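PDB 1N9W: aspartate--tRNA(Asp/Asn) ligase from Thermus thermophilus, which attaches L-aspartate to both tRNA(Asp) and tRNA(Asn), first activating the amino acid with ATP and then passing it to the acceptor end of the tRNA. Local coordinates for residues F135-D140 with V193-A197; G13-L19 with L59-V65; I267-H272 with W311-Y317. One frame throughout, in Å; residues are numbered along the deposited sequence.

Contact 1 of 3, residues F135-D140 with V193-A197; sequences FRRYLD and VYEVA
Phe135 turns the edge of its ring, at CE2, toward the face of the Tyr194 ring in an offset edge-to-face pair, planes at 88° and centroids 5.6 Å apart. One face of the Phe135 ring is covered by Leu139 of the same helix, whose CD1 sits 3.6 Å above the plane, out toward the rim. Leu139 CD1 also lies 3.7 Å from Tyr194 CB and thus touches both aromatic residues. At the edge of the tyrosine, in the ring plane, comes Asp140 OD1. Tyr194 OH donates to Asp140 OD1 at 3.0 Å, from 38° out of the carboxylate plane. Tyr194 CB points toward the helix, and chi1 of 68° sets CG between backbone N and carbonyl carbon, the ring lying among Phe135, Arg136 and Leu139.

Arg136 crosses the tyrosine at about a right angle. Its CG lies 3.7 Å from Tyr194 CE2, and the chain, extended from CG to NE, carries on to Val196, where Arg136 NE is 3.7 Å from Val196 CG2. The guanidinium is paired elsewhere, with Glu146 of its own chain and Glu146 of the second subunit; these carboxylates probably offset the like charges of the two Arg136 guanidiniums, close across the interface. Asp140 OD2 likewise bridges to Arg133 of the second subunit, joining the phenol to the dimer interface.

Helix 119-141 with strand 145-146 probably corresponds to motif 1 of class II synthetases, the dimer-forming element, and strand 192-198 to the first strand of motif 2. The helix runs nearly antiparallel to the strand, their segment axes 9.7 Å apart. Strand 192-198 lies between 145-146 and 215-222 in the catalytic sheet; Phe135 also reaches Leu217 and Val219 of 215-222, and it packs on Leu237 of helix 227-248.

Contact 2 of 3, residues G13-L19 with L59-V65; sequences GQEVELL and LRVRGLV
Glu17 and Arg60 form the salt bridge of this antiparallel strand pair. One carboxylate oxygen, Glu17 OE2, takes both bonds at the edge of the guanidinium, from Arg60 NE at 3.0 Å and NH2 at 3.1 Å. Both are weak, bent to about 135°, and the two planes stand 72° apart. On the same face Arg60 NH1 has a second carboxylate, Glu83, and neighbouring Arg62 bridges to Glu81.

Backbone hydrogen bonds tie Val16 to Gly63 and Leu18 to Val61 in both directions; the shortest is Leu18 N to Val61 O at 2.6 Å. Past the start of strand 15-28 the ladder goes on, with Val65 N giving to Gln14 O and Gly13 N to Val65 O.

Apolar contacts fall on both faces. Val16 CG1 meets Val65 CG2 at 3.6 Å, the two side chains crossing at about a right angle, and Leu18 and Val61 continue toward the barrel core, both touching Leu36. On the charged face Leu19 CD2 rests 3.7 Å from Arg60 CB. Replacing Arg60 by a methionine would probably leave the carboxylates of Glu17 and Glu83 without their shared positive partner.

These strands pair as the first and fourth of an OB-fold barrel. Aliphatic groups turn into the barrel, while on the outer face glutamates of one strand lie beside arginines of the next, and their charges probably offset each other in part.

Contact 3 of 3, residues I267-H272 with W311-Y317; sequences IPRLTH and WLFVTRY
Ile267 wedges between Trp311 and Phe313. Its CB already lies 3.8 Å from Phe313 CD2. There the branch divides: CG2, anti to the backbone N, touches Trp311 CB and Phe313 CD2, each at 3.7 Å, while CG1 leads past Trp311 CB. At the tip, Ile267 CD1 meets Trp311 CB at 3.8 Å and Phe313 CE2 at 3.9 Å, and approaches the indole obliquely. The rings have further partners: Trp311 is stacked with Phe341 and its NE1 bonded to Ser262 O, and Phe313 is set roughly perpendicular to Phe337.

Next along the chain the backbones join as parallel strands. Phe313 N gives to Pro268 O at 2.9 Å, and Thr315 N gives to Leu270 O. Leu270 N to Phe313 O is weak; His272 N to Thr315 O, at 2.7 Å, finishes the ladder. Arg269 lies alongside Phe313 and points the same way, its chain bent at chi2 (-81°); its guanidinium bridges to Glu228 and Glu235 on helix 227-248.

At the other end His272 CD2 sits over a face of Tyr317, 3.8 Å from CE2, the ring planes inclined at 40°. Tyr317 also has a cation-pi partner in Arg322.

Two adjacent parallel strands, joined by helices 272-283 and 293-306, make a beta-alpha-beta crossover. It adds a parallel pair at the border of the largely antiparallel sheet of the class II catalytic domain, and the side chain of Tyr317 lies about 7 Å from those of Glu345 and Ser348, predicted to bind ATP and L-aspartate respectively.

In the fold
From the N terminus, contact 2 comes first: 13-19 waits 39 residues for 59-65, which pairs the first and fourth strands of the OB-fold barrel. Contact 1 follows in the catalytic domain, where 193-197 returns to helix 119-141 after 52 residues that include strand 145-146 and helix 181-190. Contact 3 then closes a mainly helical loop of 38 residues. The three loops stand in series; none nests or crosses. Contacts 1 and 3 share the catalytic sheet but lie toward different ends of it, their centres 24 Å apart. Contact 2 belongs to the separate tRNA-binding domain, its centre 55 Å from that of contact 3, yet it touches the second subunit, as contact 1 does.

Contact 1 of 3, residues F135-D140 with V193-A197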
# COMPACT_ATOMS: atom_id res chain seq x y z
N PHE B 135 7.37 -5.69 3.38
CA PHE B 135 8.10 -4.67 2.63
C PHE B 135 7.95 -3.32 3.31
O PHE B 135 8.94 -2.66 3.63
CB PHE B 135 7.54 -4.61 1.21
CG PHE B 135 8.17 -3.58 0.34
CD1 PHE B 135 9.42 -3.81 -0.25
CD2 PHE B 135 7.52 -2.37 0.09
CE1 PHE B 135 9.99 -2.86 -1.08
CE2 PHE B 135 8.09 -1.41 -0.74
CZ PHE B 135 9.33 -1.65 -1.33
N ARG B 136 6.70 -2.91 3.53
CA ARG B 136 6.41 -1.62 4.16
C ARG B 136 6.86 -1.53 5.63
O ARG B 136 7.29 -0.47 6.08
CB ARG B 136 4.91 -1.31 4.07
CG ARG B 136 4.34 -1.26 2.66
CD ARG B 136 3.13 -0.32 2.60
NE ARG B 136 2.35 -0.41 1.36
CZ ARG B 136 1.44 -1.35 1.11
NH1 ARG B 136 1.18 -2.28 2.02
NH2 ARG B 136 0.79 -1.35 -0.05
N ARG B 137 6.74 -2.63 6.36
CA ARG B 137 7.13 -2.65 7.77
C ARG B 137 8.63 -2.42 7.91
O ARG B 137 9.05 -1.51 8.62
CB ARG B 137 6.76 -4.00 8.42
CG ARG B 137 6.71 -3.97 9.95
CD ARG B 137 6.82 -5.35 10.60
NE ARG B 137 5.72 -6.28 10.33
CZ ARG B 137 4.44 -6.08 10.67
NH1 ARG B 137 4.09 -4.96 11.29
NH2 ARG B 137 3.53 -7.00 10.41
N TYR B 138 9.43 -3.24 7.23
CA TYR B 138 10.88 -3.09 7.32
C TYR B 138 11.32 -1.68 7.00
O TYR B 138 12.08 -1.08 7.75
CB TYR B 138 11.60 -4.07 6.38
CG TYR B 138 13.10 -3.86 6.39
CD1 TYR B 138 13.89 -4.31 7.45
CD2 TYR B 138 13.72 -3.11 5.38
CE1 TYR B 138 15.25 -4.01 7.52
CE2 TYR B 138 15.08 -2.80 5.44
CZ TYR B 138 15.84 -3.26 6.52
OH TYR B 138 17.17 -2.93 6.60
N LEU B 139 10.85 -1.14 5.88
CA LEU B 139 11.23 0.21 5.49
C LEU B 139 10.70 1.28 6.45
O LEU B 139 11.41 2.24 6.76
CB LEU B 139 10.76 0.49 4.05
CG LEU B 139 11.46 -0.39 2.98
CD1 LEU B 139 10.74 -0.25 1.64
CD2 LEU B 139 12.95 -0.00 2.85
N ASP B 140 9.46 1.14 6.93
CA ASP B 140 8.91 2.11 7.89
C ASP B 140 9.79 2.15 9.14
O ASP B 140 10.03 3.22 9.69
CB ASP B 140 7.47 1.74 8.32
CG ASP B 140 6.41 2.11 7.28
OD1 ASP B 140 6.69 2.93 6.38
OD2 ASP B 140 5.27 1.58 7.39
N VAL B 193 12.39 6.98 0.77
CA VAL B 193 11.00 6.77 0.39
C VAL B 193 10.82 5.48 -0.39
O VAL B 193 11.78 4.89 -0.88
CB VAL B 193 10.47 7.92 -0.51
CG1 VAL B 193 10.68 9.26 0.17
CG2 VAL B 193 11.15 7.89 -1.86
N TYR B 194 9.57 5.04 -0.49
CA TYR B 194 9.25 3.85 -1.24
C TYR B 194 7.84 3.96 -1.76
O TYR B 194 7.06 4.81 -1.31
CB TYR B 194 9.37 2.59 -0.38
CG TYR B 194 8.33 2.49 0.72
CD1 TYR B 194 8.58 3.00 1.99
CD2 TYR B 194 7.11 1.86 0.48
CE1 TYR B 194 7.64 2.87 3.00
CE2 TYR B 194 6.16 1.73 1.49
CZ TYR B 194 6.43 2.23 2.75
OH TYR B 194 5.52 2.08 3.76
N GLU B 195 7.51 3.12 -2.73
CA GLU B 195 6.17 3.16 -3.29
C GLU B 195 5.76 1.81 -3.83
O GLU B 195 6.57 1.05 -4.37
CB GLU B 195 6.08 4.23 -4.39
CG GLU B 195 4.78 4.21 -5.18
CD GLU B 195 4.63 5.41 -6.11
OE1 GLU B 195 5.59 5.75 -6.83
OE2 GLU B 195 3.53 6.01 -6.13
N VAL B 196 4.48 1.51 -3.65
CA VAL B 196 3.89 0.27 -4.10
C VAL B 196 2.83 0.65 -5.10
O VAL B 196 1.76 1.13 -4.73
CB VAL B 196 3.20 -0.45 -2.93
CG1 VAL B 196 2.49 -1.70 -3.43
CG2 VAL B 196 4.23 -0.79 -1.86
N ALA B 197 3.12 0.45 -6.38
CA ALA B 197 2.14 0.81 -7.41
C ALA B 197 2.38 0.05 -8.71
O ALA B 197 3.47 -0.46 -8.95
CB ALA B 197 2.18 2.32 -7.65

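Contact 2 of 3, residues G13-L19 with L59-V65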
# COMPACT_ATOMS: atom_id res chain seq x y z
N GLY B 13 -16.29 -30.15 20.73
CA GLY B 13 -17.28 -30.38 21.77
C GLY B 13 -18.25 -29.23 21.96
O GLY B 13 -19.26 -29.36 22.66
N GLN B 14 -17.97 -28.10 21.33
CA GLN B 14 -18.85 -26.95 21.46
C GLN B 14 -19.67 -26.68 20.21
O GLN B 14 -19.45 -27.28 19.16
CB GLN B 14 -18.02 -25.71 21.80
CG GLN B 14 -17.24 -25.87 23.09
CD GLN B 14 -16.17 -24.82 23.26
OE1 GLN B 14 -16.44 -23.63 23.27
NE2 GLN B 14 -14.93 -25.28 23.42
N GLU B 15 -20.63 -25.78 20.35
CA GLU B 15 -21.49 -25.39 19.25
C GLU B 15 -20.85 -24.14 18.68
O GLU B 15 -20.54 -23.20 19.42
CB GLU B 15 -22.90 -25.06 19.76
CG GLU B 15 -24.01 -25.36 18.77
CD GLU B 15 -24.59 -26.76 18.95
OE1 GLU B 15 -25.39 -26.96 19.89
OE2 GLU B 15 -24.23 -27.67 18.16
N VAL B 16 -20.62 -24.12 17.37
CA VAL B 16 -20.02 -22.95 16.73
C VAL B 16 -20.84 -22.51 15.53
O VAL B 16 -21.77 -23.21 15.09
CB VAL B 16 -18.56 -23.23 16.26
CG1 VAL B 16 -17.72 -23.77 17.41
CG2 VAL B 16 -18.55 -24.21 15.09
N GLU B 17 -20.53 -21.32 15.02
CA GLU B 17 -21.23 -20.80 13.85
C GLU B 17 -20.20 -20.59 12.75
O GLU B 17 -19.15 -20.01 12.98
CB GLU B 17 -21.91 -19.47 14.19
CG GLU B 17 -22.86 -19.01 13.10
CD GLU B 17 -23.65 -17.77 13.47
OE1 GLU B 17 -23.12 -16.64 13.29
OE2 GLU B 17 -24.80 -17.93 13.96
N LEU B 18 -20.50 -21.09 11.55
CA LEU B 18 -19.57 -20.94 10.43
C LEU B 18 -20.22 -20.09 9.34
O LEU B 18 -21.44 -20.06 9.21
CB LEU B 18 -19.23 -22.33 9.85
CG LEU B 18 -18.63 -23.40 10.79
CD1 LEU B 18 -18.82 -24.77 10.19
CD2 LEU B 18 -17.17 -23.11 11.04
N LEU B 19 -19.39 -19.38 8.58
CA LEU B 19 -19.86 -18.57 7.45
C LEU B 19 -18.88 -18.92 6.34
O LEU B 19 -17.68 -18.96 6.56
CB LEU B 19 -19.78 -17.07 7.75
CG LEU B 19 -20.69 -16.56 8.89
CD1 LEU B 19 -20.44 -15.08 9.14
CD2 LEU B 19 -22.15 -16.82 8.52
N LEU B 59 -23.22 -19.76 2.65
CA LEU B 59 -23.95 -20.38 3.75
C LEU B 59 -23.55 -19.95 5.16
O LEU B 59 -22.47 -19.41 5.40
CB LEU B 59 -23.76 -21.89 3.71
CG LEU B 59 -23.94 -22.72 2.46
CD1 LEU B 59 -23.54 -24.14 2.80
CD2 LEU B 59 -25.37 -22.66 1.96
N ARG B 60 -24.45 -20.24 6.08
CA ARG B 60 -24.21 -20.01 7.48
C ARG B 60 -24.52 -21.38 8.08
O ARG B 60 -25.55 -21.98 7.75
CB ARG B 60 -25.15 -18.95 8.04
CG ARG B 60 -25.13 -18.86 9.55
CD ARG B 60 -25.88 -17.64 10.04
NE ARG B 60 -26.30 -17.84 11.40
CZ ARG B 60 -27.32 -18.61 11.77
NH1 ARG B 60 -28.03 -19.26 10.86
NH2 ARG B 60 -27.60 -18.78 13.06
N VAL B 61 -23.63 -21.89 8.92
CA VAL B 61 -23.83 -23.18 9.56
C VAL B 61 -23.63 -23.11 11.07
O VAL B 61 -22.63 -22.58 11.56
CB VAL B 61 -22.87 -24.28 9.03
CG1 VAL B 61 -23.02 -25.55 9.88
CG2 VAL B 61 -23.15 -24.59 7.55
N ARG B 62 -24.60 -23.66 11.80
CA ARG B 62 -24.53 -23.72 13.26
C ARG B 62 -24.46 -25.19 13.63
O ARG B 62 -25.31 -25.99 13.21
CB ARG B 62 -25.78 -23.07 13.87
CG ARG B 62 -25.90 -23.25 15.38
CD ARG B 62 -27.06 -22.45 15.96
NE ARG B 62 -28.38 -22.90 15.48
CZ ARG B 62 -29.10 -23.87 16.03
NH1 ARG B 62 -28.64 -24.51 17.10
NH2 ARG B 62 -30.28 -24.19 15.53
N GLY B 63 -23.46 -25.57 14.41
CA GLY B 63 -23.34 -26.96 14.79
C GLY B 63 -22.25 -27.33 15.77
O GLY B 63 -21.47 -26.48 16.21
N LEU B 64 -22.20 -28.62 16.10
CA LEU B 64 -21.24 -29.18 17.06
C LEU B 64 -19.92 -29.64 16.43
O LEU B 64 -19.92 -30.41 15.46
CB LEU B 64 -21.89 -30.37 17.77
CG LEU B 64 -21.08 -31.12 18.82
CD1 LEU B 64 -20.99 -30.26 20.08
CD2 LEU B 64 -21.73 -32.47 19.14
N VAL B 65 -18.81 -29.17 16.98
CA VAL B 65 -17.49 -29.56 16.50
C VAL B 65 -17.16 -30.95 17.06
O VAL B 65 -17.09 -31.15 18.28
CB VAL B 65 -16.40 -28.55 16.95
CG1 VAL B 65 -15.02 -28.95 16.39
CG2 VAL B 65 -16.77 -27.14 16.47

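Contact 3 of 3, residues I267-H272 with W311-Y317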
# COMPACT_ATOMS: atom_id res chain seq x y z
N ILE B 267 24.38 -12.49 -0.20
CA ILE B 267 24.10 -13.01 -1.53
C ILE B 267 25.30 -12.84 -2.44
O ILE B 267 25.95 -11.79 -2.46
CB ILE B 267 22.92 -12.27 -2.17
CG1 ILE B 267 21.66 -12.49 -1.32
CG2 ILE B 267 22.71 -12.75 -3.59
CD1 ILE B 267 20.46 -11.72 -1.80
N PRO B 268 25.63 -13.89 -3.22
CA PRO B 268 26.76 -13.91 -4.16
C PRO B 268 26.74 -12.76 -5.17
O PRO B 268 25.76 -12.58 -5.89
CB PRO B 268 26.62 -15.27 -4.83
CG PRO B 268 26.06 -16.12 -3.73
CD PRO B 268 25.00 -15.22 -3.13
N ARG B 269 27.83 -12.00 -5.21
CA ARG B 269 27.95 -10.87 -6.13
C ARG B 269 28.71 -11.35 -7.37
O ARG B 269 29.62 -12.18 -7.26
CB ARG B 269 28.73 -9.72 -5.47
CG ARG B 269 28.22 -9.26 -4.10
CD ARG B 269 27.03 -8.31 -4.20
NE ARG B 269 26.83 -7.51 -2.98
CZ ARG B 269 26.31 -7.96 -1.84
NH1 ARG B 269 25.93 -9.23 -1.72
NH2 ARG B 269 26.17 -7.14 -0.80
N LEU B 270 28.35 -10.85 -8.54
CA LEU B 270 29.03 -11.27 -9.76
C LEU B 270 28.94 -10.21 -10.84
O LEU B 270 27.86 -9.86 -11.30
CB LEU B 270 28.42 -12.58 -10.27
CG LEU B 270 29.26 -13.39 -11.26
CD1 LEU B 270 30.56 -13.80 -10.60
CD2 LEU B 270 28.48 -14.61 -11.71
N THR B 271 30.10 -9.72 -11.26
CA THR B 271 30.18 -8.69 -12.29
C THR B 271 29.57 -9.15 -13.61
O THR B 271 29.71 -10.31 -14.00
CB THR B 271 31.63 -8.28 -12.55
OG1 THR B 271 32.24 -7.90 -11.31
CG2 THR B 271 31.68 -7.11 -13.52
N HIS B 272 28.89 -8.23 -14.29
CA HIS B 272 28.27 -8.53 -15.57
C HIS B 272 29.33 -9.01 -16.56
O HIS B 272 29.02 -9.62 -17.58
CB HIS B 272 27.56 -7.28 -16.10
CG HIS B 272 27.12 -7.39 -17.53
ND1 HIS B 272 27.96 -7.11 -18.59
CD2 HIS B 272 25.93 -7.73 -18.08
CE1 HIS B 272 27.31 -7.28 -19.72
NE2 HIS B 272 26.07 -7.65 -19.44
N TRP B 311 19.63 -16.97 -4.83
CA TRP B 311 19.80 -15.58 -5.23
C TRP B 311 21.17 -15.27 -5.83
O TRP B 311 22.17 -15.90 -5.48
CB TRP B 311 19.58 -14.66 -4.03
CG TRP B 311 18.50 -15.13 -3.10
CD1 TRP B 311 18.59 -16.13 -2.18
CD2 TRP B 311 17.16 -14.63 -3.01
NE1 TRP B 311 17.40 -16.28 -1.52
CE2 TRP B 311 16.50 -15.37 -2.01
CE3 TRP B 311 16.46 -13.62 -3.69
CZ2 TRP B 311 15.17 -15.13 -1.66
CZ3 TRP B 311 15.14 -13.38 -3.34
CH2 TRP B 311 14.50 -14.14 -2.33
N LEU B 312 21.20 -14.30 -6.73
CA LEU B 312 22.45 -13.90 -7.38
C LEU B 312 22.45 -12.44 -7.82
O LEU B 312 21.62 -12.03 -8.64
CB LEU B 312 22.72 -14.79 -8.59
CG LEU B 312 23.91 -14.41 -9.48
CD1 LEU B 312 25.21 -14.57 -8.71
CD2 LEU B 312 23.91 -15.30 -10.72
N PHE B 313 23.38 -11.66 -7.29
CA PHE B 313 23.49 -10.26 -7.66
C PHE B 313 24.44 -10.10 -8.84
O PHE B 313 25.58 -10.56 -8.80
CB PHE B 313 24.02 -9.43 -6.48
CG PHE B 313 22.94 -8.85 -5.60
CD1 PHE B 313 21.95 -8.03 -6.14
CD2 PHE B 313 22.95 -9.09 -4.22
CE1 PHE B 313 20.98 -7.46 -5.32
CE2 PHE B 313 21.98 -8.52 -3.40
CZ PHE B 313 21.00 -7.70 -3.95
N VAL B 314 23.95 -9.46 -9.91
CA VAL B 314 24.75 -9.21 -11.10
C VAL B 314 25.11 -7.72 -11.03
O VAL B 314 24.25 -6.86 -11.24
CB VAL B 314 23.97 -9.49 -12.40
CG1 VAL B 314 24.86 -9.27 -13.61
CG2 VAL B 314 23.44 -10.91 -12.39
N THR B 315 26.38 -7.43 -10.75
CA THR B 315 26.85 -6.06 -10.62
C THR B 315 27.65 -5.51 -11.79
O THR B 315 28.05 -6.25 -12.69
CB THR B 315 27.73 -5.92 -9.37
OG1 THR B 315 28.85 -6.80 -9.49
CG2 THR B 315 26.94 -6.28 -8.11
N ARG B 316 27.88 -4.20 -11.75
CA ARG B 316 28.64 -3.47 -12.77
C ARG B 316 28.22 -3.75 -14.21
O ARG B 316 28.85 -4.55 -14.90
CB ARG B 316 30.14 -3.76 -12.62
CG ARG B 316 30.76 -3.24 -11.33
CD ARG B 316 30.70 -1.72 -11.23
NE ARG B 316 31.31 -1.22 -10.01
CZ ARG B 316 32.60 -1.35 -9.70
NH1 ARG B 316 33.42 -1.97 -10.54
NH2 ARG B 316 33.06 -0.88 -8.55
N TYR B 317 27.18 -3.07 -14.67
CA TYR B 317 26.70 -3.23 -16.04
C TYR B 317 27.32 -2.16 -16.93
O TYR B 317 27.68 -1.08 -16.45
CB TYR B 317 25.17 -3.10 -16.10
CG TYR B 317 24.41 -4.36 -15.74
CD1 TYR B 317 24.45 -4.89 -14.45
CD2 TYR B 317 23.63 -5.01 -16.70
CE1 TYR B 317 23.73 -6.04 -14.13
CE2 TYR B 317 22.92 -6.16 -16.38
CZ TYR B 317 22.97 -6.67 -15.10
OH TYR B 317 22.27 -7.81 -14.79